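Local atomic coordinates of NUDIX hydrolase (Jonesia denitrificans, PDB entry 4KTB), a protein that is of uncharacterised function but belongs to the Nudix hydrolase superfamily and possibly hydrolyses diadenosine tetraphosphate asymmetrically. Residues L36-Y41 and R130-S135; V42-V47 and Y138-R143; Q110-A115 and D177-Q182. All blocks are in the same frame, centred on the assembly; numbering follows the deposited sequence.

In the fold
All three contacts are largely buried. Contacts 1 and 2 hold the same two elements, the parallel strands 39-49 and 133-141, at points about 20 Å apart between centres. Contact 2 lies nearer the centre of the chain; its joining is a row of backbone bonds with aliphatic side chains. Contact 1 sits farther out, where the strands begin and the second subunit packs against them, and where three rings, of Tyr-41, His-131 and His-132, pack against aliphatic carbons. Ser-135 of contact 1 and Asp-43 of contact 2 probably share a hydrogen bond. Contact 3 instead sets helix 176-186 against strand 113-118, the next neighbour of 133-141, through apolar side chains and a water.

Contact 1 (L36-Y41 and R130-S135); sequences LLPLVY and RHHAVS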
ATOM      1  N   LEU A  36     -29.838  -2.636  -6.076  1.00 34.31           N
ATOM      2  CA  LEU A  36     -30.097  -1.879  -4.860  1.00 34.95           C
ATOM      3  C   LEU A  36     -28.842  -1.553  -4.026  1.00 31.64           C
ATOM      4  O   LEU A  36     -28.812  -0.547  -3.321  1.00 35.09           O
ATOM      5  CB  LEU A  36     -31.175  -2.583  -4.017  1.00 37.23           C
ATOM      6  CG  LEU A  36     -32.451  -2.953  -4.797  1.00 41.99           C
ATOM      7  CD1 LEU A  36     -32.491  -4.440  -5.141  1.00 44.63           C
ATOM      8  CD2 LEU A  36     -33.720  -2.533  -4.075  1.00 43.22           C
ATOM      9  N   LEU A  37     -27.810  -2.393  -4.114  1.00 27.72           N
ATOM     10  CA  LEU A  37     -26.592  -2.225  -3.308  1.00 24.29           C
ATOM     11  C   LEU A  37     -25.364  -2.671  -4.073  1.00 17.52           C
ATOM     12  O   LEU A  37     -25.471  -3.497  -4.977  1.00 15.59           O
ATOM     13  CB  LEU A  37     -26.664  -3.077  -2.044  1.00 31.16           C
ATOM     14  CG  LEU A  37     -27.939  -3.048  -1.210  1.00 38.56           C
ATOM     15  CD1 LEU A  37     -27.983  -4.276  -0.311  1.00 41.52           C
ATOM     16  CD2 LEU A  37     -27.982  -1.780  -0.390  1.00 39.12           C
ATOM     17  N   PRO A  38     -24.188  -2.136  -3.706  1.00 15.09           N
ATOM     18  CA  PRO A  38     -22.957  -2.598  -4.348  1.00  8.08           C
ATOM     19  C   PRO A  38     -22.551  -3.926  -3.744  1.00 13.53           C
ATOM     20  O   PRO A  38     -22.823  -4.180  -2.564  1.00  7.52           O
ATOM     21  CB  PRO A  38     -21.929  -1.516  -3.987  1.00 12.15           C
ATOM     22  CG  PRO A  38     -22.439  -0.909  -2.735  1.00 15.56           C
ATOM     23  CD  PRO A  38     -23.949  -0.996  -2.804  1.00 18.33           C
ATOM     24  N   LEU A  39     -21.929  -4.773  -4.554  1.00 12.42           N
ATOM     25  CA  LEU A  39     -21.542  -6.102  -4.114  1.00 12.53           C
ATOM     26  C   LEU A  39     -20.056  -6.105  -3.841  1.00 10.52           C
ATOM     27  O   LEU A  39     -19.294  -5.469  -4.564  1.00  6.34           O
ATOM     28  CB  LEU A  39     -21.856  -7.125  -5.200  1.00 12.88           C
ATOM     29  CG  LEU A  39     -23.308  -7.081  -5.637  1.00 15.41           C
ATOM     30  CD1 LEU A  39     -23.568  -7.939  -6.872  1.00 12.68           C
ATOM     31  CD2 LEU A  39     -24.155  -7.520  -4.465  1.00 16.46           C
ATOM     32  N   VAL A  40     -19.653  -6.836  -2.805  1.00 11.66           N
ATOM     33  CA  VAL A  40     -18.234  -7.013  -2.494  1.00  9.14           C
ATOM     34  C   VAL A  40     -17.641  -8.125  -3.353  1.00  6.95           C
ATOM     35  O   VAL A  40     -18.096  -9.270  -3.323  1.00  8.16           O
ATOM     36  CB  VAL A  40     -17.996  -7.341  -1.020  1.00  5.70           C
ATOM     37  CG1 VAL A  40     -16.513  -7.442  -0.753  1.00  6.16           C
ATOM     38  CG2 VAL A  40     -18.603  -6.263  -0.146  1.00  5.85           C
ATOM     39  N   TYR A  41     -16.619  -7.763  -4.115  1.00  5.46           N
ATOM     40  CA  TYR A  41     -15.962  -8.656  -5.045  1.00  5.41           C
ATOM     41  C   TYR A  41     -14.483  -8.746  -4.731  1.00  5.08           C
ATOM     42  O   TYR A  41     -13.958  -7.922  -4.006  1.00  4.92           O
ATOM     43  CB  TYR A  41     -16.125  -8.113  -6.469  1.00  5.64           C
ATOM     44  CG  TYR A  41     -17.267  -8.762  -7.180  1.00  6.07           C
ATOM     45  CD1 TYR A  41     -18.537  -8.728  -6.647  1.00  6.35           C
ATOM     46  CD2 TYR A  41     -17.066  -9.452  -8.359  1.00  7.25           C
ATOM     47  CE1 TYR A  41     -19.590  -9.341  -7.291  1.00 12.10           C
ATOM     48  CE2 TYR A  41     -18.110 -10.069  -9.012  1.00 11.96           C
ATOM     49  CZ  TYR A  41     -19.368 -10.007  -8.473  1.00 16.46           C
ATOM     50  OH  TYR A  41     -20.411 -10.620  -9.117  1.00 26.35           O
ATOM     51  N   ARG A 130     -24.323  -6.182 -14.997  1.00 20.22           N
ATOM     52  CA  ARG A 130     -25.268  -6.815 -14.079  1.00 22.23           C
ATOM     53  C   ARG A 130     -25.320  -6.101 -12.745  1.00 21.42           C
ATOM     54  O   ARG A 130     -26.336  -6.128 -12.053  1.00 25.45           O
ATOM     55  CB  ARG A 130     -24.895  -8.279 -13.807  1.00 26.10           C
ATOM     56  CG  ARG A 130     -24.289  -9.031 -14.969  1.00 30.43           C
ATOM     57  CD  ARG A 130     -23.495 -10.232 -14.473  1.00 32.74           C
ATOM     58  NE  ARG A 130     -22.117  -9.890 -14.103  1.00 35.61           N
ATOM     59  CZ  ARG A 130     -21.281 -10.713 -13.469  1.00 39.35           C
ATOM     60  NH1 ARG A 130     -21.679 -11.928 -13.125  1.00 39.88           N
ATOM     61  NH2 ARG A 130     -20.044 -10.324 -13.175  1.00 39.81           N
ATOM     62  N   HIS A 131     -24.222  -5.472 -12.367  1.00 13.69           N
ATOM     63  CA  HIS A 131     -24.122  -5.015 -11.005  1.00 13.52           C
ATOM     64  C   HIS A 131     -23.214  -3.823 -10.805  1.00 12.80           C
ATOM     65  O   HIS A 131     -22.497  -3.405 -11.712  1.00 16.53           O
ATOM     66  CB  HIS A 131     -23.665  -6.170 -10.102  1.00 15.58           C
ATOM     67  CG  HIS A 131     -22.366  -6.801 -10.516  1.00 15.88           C
ATOM     68  ND1 HIS A 131     -22.246  -8.152 -10.764  1.00 17.50           N
ATOM     69  CD2 HIS A 131     -21.130  -6.280 -10.693  1.00 16.50           C
ATOM     70  CE1 HIS A 131     -20.994  -8.433 -11.083  1.00 15.12           C
ATOM     71  NE2 HIS A 131     -20.293  -7.317 -11.043  1.00 15.61           N
ATOM     72  N   HIS A 132     -23.289  -3.272  -9.598  1.00  8.08           N
ATOM     73  CA  HIS A 132     -22.274  -2.390  -9.083  1.00  7.42           C
ATOM     74  C   HIS A 132     -21.438  -3.264  -8.172  1.00 12.15           C
ATOM     75  O   HIS A 132     -21.921  -3.699  -7.124  1.00  9.96           O
ATOM     76  CB  HIS A 132     -22.913  -1.258  -8.290  1.00 10.80           C
ATOM     77  CG  HIS A 132     -21.932  -0.334  -7.601  1.00  8.24           C
ATOM     78  ND1 HIS A 132     -22.337   0.712  -6.830  1.00  6.90           N
ATOM     79  CD2 HIS A 132     -20.574  -0.318  -7.611  1.00  6.31           C
ATOM     80  CE1 HIS A 132     -21.264   1.350  -6.354  1.00  7.07           C
ATOM     81  NE2 HIS A 132     -20.198   0.743  -6.810  1.00  6.02           N
ATOM     82  N   ALA A 133     -20.201  -3.533  -8.588  1.00 10.50           N
ATOM     83  CA  ALA A 133     -19.273  -4.302  -7.776  1.00  8.85           C
ATOM     84  C   ALA A 133     -18.087  -3.442  -7.366  1.00 11.32           C
ATOM     85  O   ALA A 133     -17.473  -2.751  -8.182  1.00 12.61           O
ATOM     86  CB  ALA A 133     -18.807  -5.549  -8.490  1.00  7.13           C
ATOM     87  N   VAL A 134     -17.784  -3.491  -6.077  1.00 13.12           N
ATOM     88  CA  VAL A 134     -16.604  -2.854  -5.534  1.00  8.94           C
ATOM     89  C   VAL A 134     -15.612  -3.968  -5.238  1.00 11.22           C
ATOM     90  O   VAL A 134     -15.833  -4.787  -4.348  1.00  4.51           O
ATOM     91  CB  VAL A 134     -16.939  -2.078  -4.259  1.00  9.99           C
ATOM     92  CG1 VAL A 134     -15.682  -1.437  -3.655  1.00 10.14           C
ATOM     93  CG2 VAL A 134     -17.971  -1.006  -4.561  1.00  6.86           C
ATOM     94  N   SER A 135     -14.518  -4.002  -5.990  1.00  8.71           N
ATOM     95  CA  SER A 135     -13.632  -5.148  -5.932  1.00 12.09           C
ATOM     96  C   SER A 135     -12.254  -4.854  -5.361  1.00 11.09           C
ATOM     97  O   SER A 135     -11.563  -3.947  -5.822  1.00 13.61           O
ATOM     98  CB  SER A 135     -13.471  -5.757  -7.319  1.00  4.95           C
ATOM     99  OG  SER A 135     -12.829  -7.007  -7.213  1.00  5.02           O
TER
HETATM  100  O   HOH W   1     -24.736  -4.057  -7.435  1.00 14.27           O
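Tyr-41 and His-131 reach toward one another from opposite directions along one side of two parallel strands, with the methyl of Ala-133 lying against the tyrosine ring. The chi1 of Tyr-41, -97°, is well off a staggered value, and it lays one ring face over Ala-133, whose CB is 3.7 Å from CD1, in a CH-pi contact. At the far end of the ring, OH comes within 3.0 Å of His-131 CE1. The two rings meet obliquely, their planes at 48°. On the side away from Tyr-41, His-131 ND1 sits over the rim of one face of the Arg-130 guanidinium, whose NE is salt-bridged to Asp-128. The Leu-39 side chain crosses that of His-131 at about a right angle and brings CD1 to 3.7 Å from His-131 CB. With an alanine here in place of Tyr-41, the Ala-133 methyl is likely to lose its aromatic cover and the His-131 imidazole to turn more freely.

Pro-38 and His-132 make a second CH-pi pair: Pro-38 CB stands over the centre of the imidazole, 3.6 Å from ND1. That ND1 is hydrogen-bonded to the backbone N of His-82 of the second subunit, which helps fix the ring's rotation. Val-134 CG2 touches the same proline CB.

The backbones pair as strands 39-49 and 133-141 of the mixed Nudix sheet. Leu-39 N bonds to His-132 O at 2.8 Å, and Leu-39 O takes Val-134 N. Tyr-41 N then reaches Val-134 O at 3.1 Å. Water 1 bridges Leu-37 O and His-132 N, the latter at 2.7 Å. Main-chain bonds thus set the register, while aromatic faces meeting aliphatic carbons fill the space beside it, with the polar ends of Arg-130 and His-132 turned to partners beyond these strands.

Contact 2 (V42-V47 and Y138-R143); sequences VDAVPV and YIVPVR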
ATOM      1  N   VAL A  42     -13.822  -9.755  -5.290  1.00 11.49           N
ATOM      2  CA  VAL A  42     -12.362  -9.781  -5.358  1.00 10.30           C
ATOM      3  C   VAL A  42     -11.903 -10.004  -6.794  1.00 10.47           C
ATOM      4  O   VAL A  42     -12.596 -10.645  -7.586  1.00  5.19           O
ATOM      5  CB  VAL A  42     -11.717 -10.889  -4.462  1.00 10.95           C
ATOM      6  CG1 VAL A  42     -11.823 -10.553  -2.971  1.00  6.38           C
ATOM      7  CG2 VAL A  42     -12.324 -12.257  -4.770  1.00 12.42           C
ATOM      8  N   ASP A  43     -10.735  -9.457  -7.109  1.00  8.89           N
ATOM      9  CA  ASP A  43     -10.022  -9.807  -8.321  1.00 10.33           C
ATOM     10  C   ASP A  43      -8.656 -10.297  -7.903  1.00 10.97           C
ATOM     11  O   ASP A  43      -8.015  -9.708  -7.022  1.00 11.47           O
ATOM     12  CB  ASP A  43      -9.862  -8.600  -9.251  1.00 13.99           C
ATOM     13  CG  ASP A  43     -11.137  -8.251  -9.995  1.00 18.02           C
ATOM     14  OD1 ASP A  43     -11.407  -8.883 -11.027  1.00 18.32           O
ATOM     15  OD2 ASP A  43     -11.860  -7.334  -9.559  1.00 19.72           O
ATOM     16  N   ALA A  44      -8.229 -11.396  -8.510  1.00  9.63           N
ATOM     17  CA  ALA A  44      -6.895 -11.914  -8.279  1.00  7.59           C
ATOM     18  C   ALA A  44      -6.186 -11.941  -9.612  1.00  6.92           C
ATOM     19  O   ALA A  44      -6.692 -12.527 -10.560  1.00 13.18           O
ATOM     20  CB  ALA A  44      -6.965 -13.299  -7.699  1.00 10.22           C
ATOM     21  N   VAL A  45      -5.020 -11.308  -9.681  1.00  8.90           N
ATOM     22  CA  VAL A  45      -4.164 -11.407 -10.858  1.00 12.59           C
ATOM     23  C   VAL A  45      -3.169 -12.545 -10.629  1.00 10.44           C
ATOM     24  O   VAL A  45      -2.304 -12.460  -9.749  1.00  8.37           O
ATOM     25  CB  VAL A  45      -3.443 -10.087 -11.170  1.00 13.98           C
ATOM     26  CG1 VAL A  45      -2.329 -10.320 -12.151  1.00 17.61           C
ATOM     27  CG2 VAL A  45      -4.393  -9.083 -11.761  1.00 14.56           C
ATOM     28  N   PRO A  46      -3.314 -13.632 -11.403  1.00 12.24           N
ATOM     29  CA  PRO A  46      -2.500 -14.824 -11.141  1.00 14.05           C
ATOM     30  C   PRO A  46      -1.162 -14.728 -11.854  1.00 12.04           C
ATOM     31  O   PRO A  46      -1.131 -14.509 -13.077  1.00 11.13           O
ATOM     32  CB  PRO A  46      -3.337 -15.962 -11.748  1.00  9.67           C
ATOM     33  CG  PRO A  46      -4.711 -15.333 -12.063  1.00 11.92           C
ATOM     34  CD  PRO A  46      -4.396 -13.911 -12.361  1.00 12.46           C
ATOM     35  N   VAL A  47      -0.068 -14.888 -11.111  1.00 13.33           N
ATOM     36  CA  VAL A  47       1.250 -14.676 -11.701  1.00 17.44           C
ATOM     37  C   VAL A  47       2.259 -15.765 -11.393  1.00 18.97           C
ATOM     38  O   VAL A  47       2.153 -16.473 -10.391  1.00 17.96           O
ATOM     39  CB  VAL A  47       1.865 -13.325 -11.272  1.00 16.65           C
ATOM     40  CG1 VAL A  47       0.882 -12.188 -11.464  1.00 16.89           C
ATOM     41  CG2 VAL A  47       2.334 -13.380  -9.824  1.00 14.25           C
ATOM     42  N   TYR A 138      -6.034  -8.138  -5.960  1.00  5.54           N
ATOM     43  CA  TYR A 138      -4.733  -8.571  -5.499  1.00  5.87           C
ATOM     44  C   TYR A 138      -3.963  -9.260  -6.608  1.00 12.38           C
ATOM     45  O   TYR A 138      -4.541  -9.879  -7.493  1.00 13.98           O
ATOM     46  CB  TYR A 138      -4.871  -9.518  -4.306  1.00 11.10           C
ATOM     47  CG  TYR A 138      -5.654  -8.972  -3.132  1.00  6.59           C
ATOM     48  CD1 TYR A 138      -7.034  -9.031  -3.123  1.00  7.93           C
ATOM     49  CD2 TYR A 138      -5.013  -8.423  -2.027  1.00  8.27           C
ATOM     50  CE1 TYR A 138      -7.763  -8.555  -2.061  1.00  6.86           C
ATOM     51  CE2 TYR A 138      -5.742  -7.937  -0.945  1.00  7.91           C
ATOM     52  CZ  TYR A 138      -7.124  -8.012  -0.981  1.00  7.90           C
ATOM     53  OH  TYR A 138      -7.891  -7.549   0.048  1.00  7.67           O
ATOM     54  N   ILE A 139      -2.646  -9.134  -6.556  1.00 13.44           N
ATOM     55  CA  ILE A 139      -1.770  -9.965  -7.360  1.00 10.17           C
ATOM     56  C   ILE A 139      -1.500 -11.243  -6.575  1.00 11.67           C
ATOM     57  O   ILE A 139      -1.002 -11.195  -5.440  1.00 11.10           O
ATOM     58  CB  ILE A 139      -0.435  -9.275  -7.594  1.00 10.75           C
ATOM     59  CG1 ILE A 139      -0.609  -8.083  -8.532  1.00  7.80           C
ATOM     60  CG2 ILE A 139       0.576 -10.231  -8.185  1.00 15.06           C
ATOM     61  CD1 ILE A 139       0.615  -7.206  -8.588  1.00 18.24           C
ATOM     62  N   VAL A 140      -1.804 -12.388  -7.177  1.00  7.87           N
ATOM     63  CA  VAL A 140      -1.625 -13.657  -6.488  1.00 14.77           C
ATOM     64  C   VAL A 140      -0.638 -14.573  -7.216  1.00 14.54           C
ATOM     65  O   VAL A 140      -0.921 -15.070  -8.310  1.00 13.98           O
ATOM     66  CB  VAL A 140      -2.951 -14.389  -6.264  1.00 13.49           C
ATOM     67  CG1 VAL A 140      -2.711 -15.619  -5.391  1.00 12.84           C
ATOM     68  CG2 VAL A 140      -3.988 -13.471  -5.614  1.00 11.93           C
ATOM     69  N   PRO A 141       0.549 -14.768  -6.620  1.00 13.66           N
ATOM     70  CA  PRO A 141       1.433 -15.724  -7.271  1.00 16.08           C
ATOM     71  C   PRO A 141       0.859 -17.101  -7.008  1.00 15.53           C
ATOM     72  O   PRO A 141       0.277 -17.322  -5.937  1.00 12.72           O
ATOM     73  CB  PRO A 141       2.771 -15.534  -6.536  1.00 14.23           C
ATOM     74  CG  PRO A 141       2.668 -14.158  -5.894  1.00 10.24           C
ATOM     75  CD  PRO A 141       1.213 -14.063  -5.512  1.00 12.20           C
ATOM     76  N   VAL A 142       0.963 -17.984  -7.993  1.00 16.73           N
ATOM     77  CA  VAL A 142       0.557 -19.367  -7.810  1.00 16.26           C
ATOM     78  C   VAL A 142       1.797 -20.206  -7.893  1.00 18.23           C
ATOM     79  O   VAL A 142       2.614 -20.028  -8.800  1.00 14.53           O
ATOM     80  CB  VAL A 142      -0.450 -19.834  -8.865  1.00 15.41           C
ATOM     81  CG1 VAL A 142      -1.832 -19.361  -8.493  1.00 15.56           C
ATOM     82  CG2 VAL A 142      -0.055 -19.317 -10.230  1.00 15.95           C
ATOM     83  N   ARG A 143       1.936 -21.110  -6.932  1.00 14.83           N
ATOM     84  CA  ARG A 143       3.169 -21.854  -6.773  1.00 25.98           C
ATOM     85  C   ARG A 143       3.070 -23.264  -7.365  1.00 24.72           C
ATOM     86  O   ARG A 143       4.087 -23.935  -7.544  1.00 23.01           O
ATOM     87  CB  ARG A 143       3.566 -21.914  -5.289  1.00 30.10           C
ATOM     88  CG  ARG A 143       3.491 -20.579  -4.545  1.00 33.58           C
ATOM     89  CD  ARG A 143       4.656 -19.662  -4.877  1.00 38.83           C
ATOM     90  NE  ARG A 143       4.434 -18.294  -4.404  1.00 39.91           N
ATOM     91  CZ  ARG A 143       5.389 -17.381  -4.252  1.00 38.94           C
ATOM     92  NH1 ARG A 143       5.086 -16.164  -3.817  1.00 34.99           N
ATOM     93  NH2 ARG A 143       6.643 -17.692  -4.533  1.00 42.63           N
TER
HETATM   94  O   HOH W   2       4.679 -18.335  -9.317  1.00 22.42           O
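A parallel strand pair in the mixed Nudix sheet places Val-45 between Tyr-138 and Val-140. Val-45 N donates to Tyr-138 O at 2.7 Å, and its O accepts Val-140 N at 2.6 Å. Val-47 repeats the pattern two residues on, its N reaching Val-140 O and its O taking Val-142 N at 3.1 Å. At the other end Tyr-138 N bonds to Asp-43 O.

Only alternate residues of a parallel strand bond to a given neighbour, which lets Pro-46 and Pro-141 sit in the pairing without needing an N-H; each offers its CA-H to a carbonyl instead, Pro-46 CA lying 3.3 Å from Val-140 O. The two faces then build the layers of an alpha/beta/alpha sandwich. On one, Ala-44 CB meets Val-140 CG2 at 3.6 Å, and the ring of Tyr-138 packs on Leu-89 of helix 85-97 while its OH bonds to Pro-109 O. On the other, Val-47 CG1, anti to its carbonyl carbon (chi1 -49°), touches Ile-139 CG2 at 3.8 Å, and CG2 rests on Pro-141. Val-45 and Ile-139 both meet Ala-183 of helix 176-186.

Contact 3 (Q110-A115 and D177-Q182); sequences QPFTVA and DMLLKQ
Leu-179 of helix 177-182 pushes its two methyls against residues 113-115, with Phe-112 and Gln-182 closing in beside it. Leu-179 CD1 lies between Thr-113 CG2, at 3.6 Å, and Phe-112 CZ, at 3.7 Å. The other methyl, CD2, rests on Ala-115 CB at 4.1 Å. With CG anti to the backbone N (chi1 -179°), the leucine carries both methyls toward the sheet although its CB does not point straight there.

Phe-112 takes the less common placement of CG between its backbone N and carbonyl carbon (chi1 81°), which swings the ring toward the helix. Gln-182 CB meets its edge in the ring plane, 3.7 Å from CE1.

Beyond CG, Gln-182 runs extended across Thr-113 at about a right angle. Its NE2 donates to water 3 at 2.7 Å, and that water also hydrogen-bonds to Thr-113 OG1 and donates to Val-114 O, 3.1 Å away. A further, weak bond from NE2 goes to Ala-185 O of the fourth subunit. Phe-126 of strand 126-127 packs on Leu-179, Gln-182 and Ala-115.

Here the helix runs antiparallel to the strand, forming one layer of the Nudix alpha/beta/alpha sandwich. Apolar carbons make most of the join, and one water gathers Gln-182 NE2, Thr-113 OG1 and Val-114 O, linking helix to strand.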
ATOM      1  N   GLN A 110      -4.486  -5.515   2.492  1.00  5.99           N
ATOM      2  CA  GLN A 110      -4.442  -4.325   1.654  1.00  7.63           C
ATOM      3  C   GLN A 110      -4.363  -4.687   0.174  1.00  9.25           C
ATOM      4  O   GLN A 110      -3.376  -5.260  -0.266  1.00 11.68           O
ATOM      5  CB  GLN A 110      -3.235  -3.453   1.994  1.00  8.58           C
ATOM      6  CG  GLN A 110      -3.224  -2.143   1.203  1.00  6.94           C
ATOM      7  CD  GLN A 110      -1.997  -1.307   1.479  1.00 13.97           C
ATOM      8  OE1 GLN A 110      -0.889  -1.838   1.589  1.00 17.23           O
ATOM      9  NE2 GLN A 110      -2.181   0.004   1.601  1.00 11.79           N
ATOM     10  N   PRO A 111      -5.391  -4.331  -0.608  1.00  6.88           N
ATOM     11  CA  PRO A 111      -5.268  -4.678  -2.025  1.00  9.05           C
ATOM     12  C   PRO A 111      -4.346  -3.708  -2.712  1.00  7.33           C
ATOM     13  O   PRO A 111      -4.007  -2.678  -2.144  1.00  5.45           O
ATOM     14  CB  PRO A 111      -6.688  -4.499  -2.553  1.00  7.37           C
ATOM     15  CG  PRO A 111      -7.245  -3.396  -1.707  1.00  4.59           C
ATOM     16  CD  PRO A 111      -6.638  -3.601  -0.322  1.00  5.80           C
ATOM     17  N   PHE A 112      -3.940  -4.021  -3.928  1.00  7.90           N
ATOM     18  CA  PHE A 112      -3.135  -3.062  -4.634  1.00  9.43           C
ATOM     19  C   PHE A 112      -4.025  -1.951  -5.176  1.00 10.96           C
ATOM     20  O   PHE A 112      -3.549  -0.862  -5.490  1.00  7.27           O
ATOM     21  CB  PHE A 112      -2.294  -3.736  -5.715  1.00 14.60           C
ATOM     22  CG  PHE A 112      -3.035  -4.023  -6.984  1.00 18.74           C
ATOM     23  CD1 PHE A 112      -3.147  -3.059  -7.978  1.00 19.06           C
ATOM     24  CD2 PHE A 112      -3.580  -5.270  -7.206  1.00 19.73           C
ATOM     25  CE1 PHE A 112      -3.814  -3.330  -9.150  1.00 21.49           C
ATOM     26  CE2 PHE A 112      -4.247  -5.548  -8.379  1.00 21.23           C
ATOM     27  CZ  PHE A 112      -4.365  -4.577  -9.352  1.00 20.56           C
ATOM     28  N   THR A 113      -5.320  -2.214  -5.278  1.00  5.25           N
ATOM     29  CA  THR A 113      -6.266  -1.173  -5.674  1.00  6.20           C
ATOM     30  C   THR A 113      -7.656  -1.635  -5.366  1.00  8.64           C
ATOM     31  O   THR A 113      -7.862  -2.759  -4.932  1.00  8.56           O
ATOM     32  CB  THR A 113      -6.232  -0.831  -7.190  1.00  8.29           C
ATOM     33  OG1 THR A 113      -6.943   0.386  -7.413  1.00  8.42           O
ATOM     34  CG2 THR A 113      -6.936  -1.896  -7.995  1.00  9.51           C
ATOM     35  N   VAL A 114      -8.604  -0.741  -5.584  1.00 12.29           N
ATOM     36  CA  VAL A 114      -9.999  -1.088  -5.542  1.00  6.43           C
ATOM     37  C   VAL A 114     -10.601  -0.726  -6.888  1.00  4.74           C
ATOM     38  O   VAL A 114     -10.497   0.407  -7.336  1.00 19.11           O
ATOM     39  CB  VAL A 114     -10.726  -0.362  -4.430  1.00  4.31           C
ATOM     40  CG1 VAL A 114     -12.200  -0.701  -4.475  1.00  4.24           C
ATOM     41  CG2 VAL A 114     -10.133  -0.732  -3.067  1.00  4.21           C
ATOM     42  N   ALA A 115     -11.208  -1.711  -7.537  1.00  4.84           N
ATOM     43  CA  ALA A 115     -11.797  -1.529  -8.862  1.00  5.23           C
ATOM     44  C   ALA A 115     -13.311  -1.462  -8.709  1.00 11.16           C
ATOM     45  O   ALA A 115     -13.945  -2.430  -8.258  1.00 12.10           O
ATOM     46  CB  ALA A 115     -11.425  -2.672  -9.773  1.00  8.32           C
ATOM     47  N   ASP A 177      -8.742  -4.845 -18.582  1.00 11.72           N
ATOM     48  CA  ASP A 177      -7.457  -4.612 -19.221  1.00 12.73           C
ATOM     49  C   ASP A 177      -6.719  -3.546 -18.432  1.00 12.61           C
ATOM     50  O   ASP A 177      -5.517  -3.647 -18.215  1.00 16.57           O
ATOM     51  CB  ASP A 177      -7.613  -4.206 -20.684  1.00 13.49           C
ATOM     52  CG  ASP A 177      -8.613  -3.104 -20.875  1.00 23.29           C
ATOM     53  OD1 ASP A 177      -9.628  -3.085 -20.149  1.00 23.09           O
ATOM     54  OD2 ASP A 177      -8.392  -2.250 -21.758  1.00 23.46           O
HETATM   55  N   MSE A 178      -7.443  -2.534 -17.978  0.62 11.57           N
HETATM   56  CA  MSE A 178      -6.831  -1.483 -17.182  0.62 13.37           C
HETATM   57  C   MSE A 178      -6.413  -1.986 -15.805  0.62 14.40           C
HETATM   58  O   MSE A 178      -5.341  -1.642 -15.301  0.62 15.52           O
HETATM   59  CB  MSE A 178      -7.792  -0.316 -17.019  0.62 12.13           C
HETATM   60  CG  MSE A 178      -7.265   0.766 -16.103  0.62 10.90           C
HETATM   61 SE   MSE A 178      -5.495   1.434 -16.613  0.62 20.23          SE
HETATM   62  CE  MSE A 178      -5.789   1.864 -18.507  0.62 20.46           C
ATOM     63  N   LEU A 179      -7.272  -2.792 -15.191  1.00 12.63           N
ATOM     64  CA  LEU A 179      -6.956  -3.360 -13.884  1.00 13.28           C
ATOM     65  C   LEU A 179      -5.683  -4.197 -13.994  1.00 13.95           C
ATOM     66  O   LEU A 179      -4.839  -4.197 -13.091  1.00 13.01           O
ATOM     67  CB  LEU A 179      -8.119  -4.202 -13.365  1.00 10.59           C
ATOM     68  CG  LEU A 179      -7.921  -4.834 -11.989  1.00  7.86           C
ATOM     69  CD1 LEU A 179      -7.573  -3.787 -10.967  1.00  7.51           C
ATOM     70  CD2 LEU A 179      -9.185  -5.571 -11.579  1.00  7.58           C
ATOM     71  N   LEU A 180      -5.529  -4.881 -15.123  1.00  9.87           N
ATOM     72  CA  LEU A 180      -4.322  -5.651 -15.367  1.00 12.96           C
ATOM     73  C   LEU A 180      -3.087  -4.735 -15.421  1.00 13.59           C
ATOM     74  O   LEU A 180      -2.033  -5.058 -14.867  1.00 15.84           O
ATOM     75  CB  LEU A 180      -4.473  -6.456 -16.654  1.00 16.00           C
ATOM     76  CG  LEU A 180      -3.197  -7.051 -17.232  1.00 11.86           C
ATOM     77  CD1 LEU A 180      -2.565  -8.027 -16.251  1.00 11.46           C
ATOM     78  CD2 LEU A 180      -3.508  -7.720 -18.564  1.00 12.79           C
ATOM     79  N   LYS A 181      -3.233  -3.586 -16.069  1.00 14.28           N
ATOM     80  CA  LYS A 181      -2.141  -2.625 -16.165  1.00 15.98           C
ATOM     81  C   LYS A 181      -1.802  -2.022 -14.815  1.00 14.06           C
ATOM     82  O   LYS A 181      -0.636  -1.806 -14.488  1.00 13.68           O
ATOM     83  CB  LYS A 181      -2.502  -1.508 -17.132  1.00 16.77           C
ATOM     84  CG  LYS A 181      -2.592  -1.942 -18.571  1.00 18.88           C
ATOM     85  CD  LYS A 181      -2.640  -0.720 -19.456  1.00 20.83           C
ATOM     86  CE  LYS A 181      -3.833  -0.777 -20.390  1.00 24.48           C
ATOM     87  NZ  LYS A 181      -3.968   0.450 -21.232  1.00 24.32           N
ATOM     88  N   GLN A 182      -2.832  -1.721 -14.045  1.00 10.15           N
ATOM     89  CA  GLN A 182      -2.618  -1.282 -12.676  1.00 15.94           C
ATOM     90  C   GLN A 182      -1.863  -2.343 -11.890  1.00 14.01           C
ATOM     91  O   GLN A 182      -1.017  -2.022 -11.076  1.00 11.99           O
ATOM     92  CB  GLN A 182      -3.956  -0.983 -11.994  1.00 14.58           C
ATOM     93  CG  GLN A 182      -4.681   0.211 -12.560  1.00 13.30           C
ATOM     94  CD  GLN A 182      -6.060   0.379 -11.966  1.00 11.64           C
ATOM     95  OE1 GLN A 182      -7.063   0.033 -12.591  1.00 11.73           O
ATOM     96  NE2 GLN A 182      -6.118   0.906 -10.742  1.00 14.81           N
TER
HETATM   97  O   HOH W   3      -8.432   1.353  -9.384  1.00  9.50           O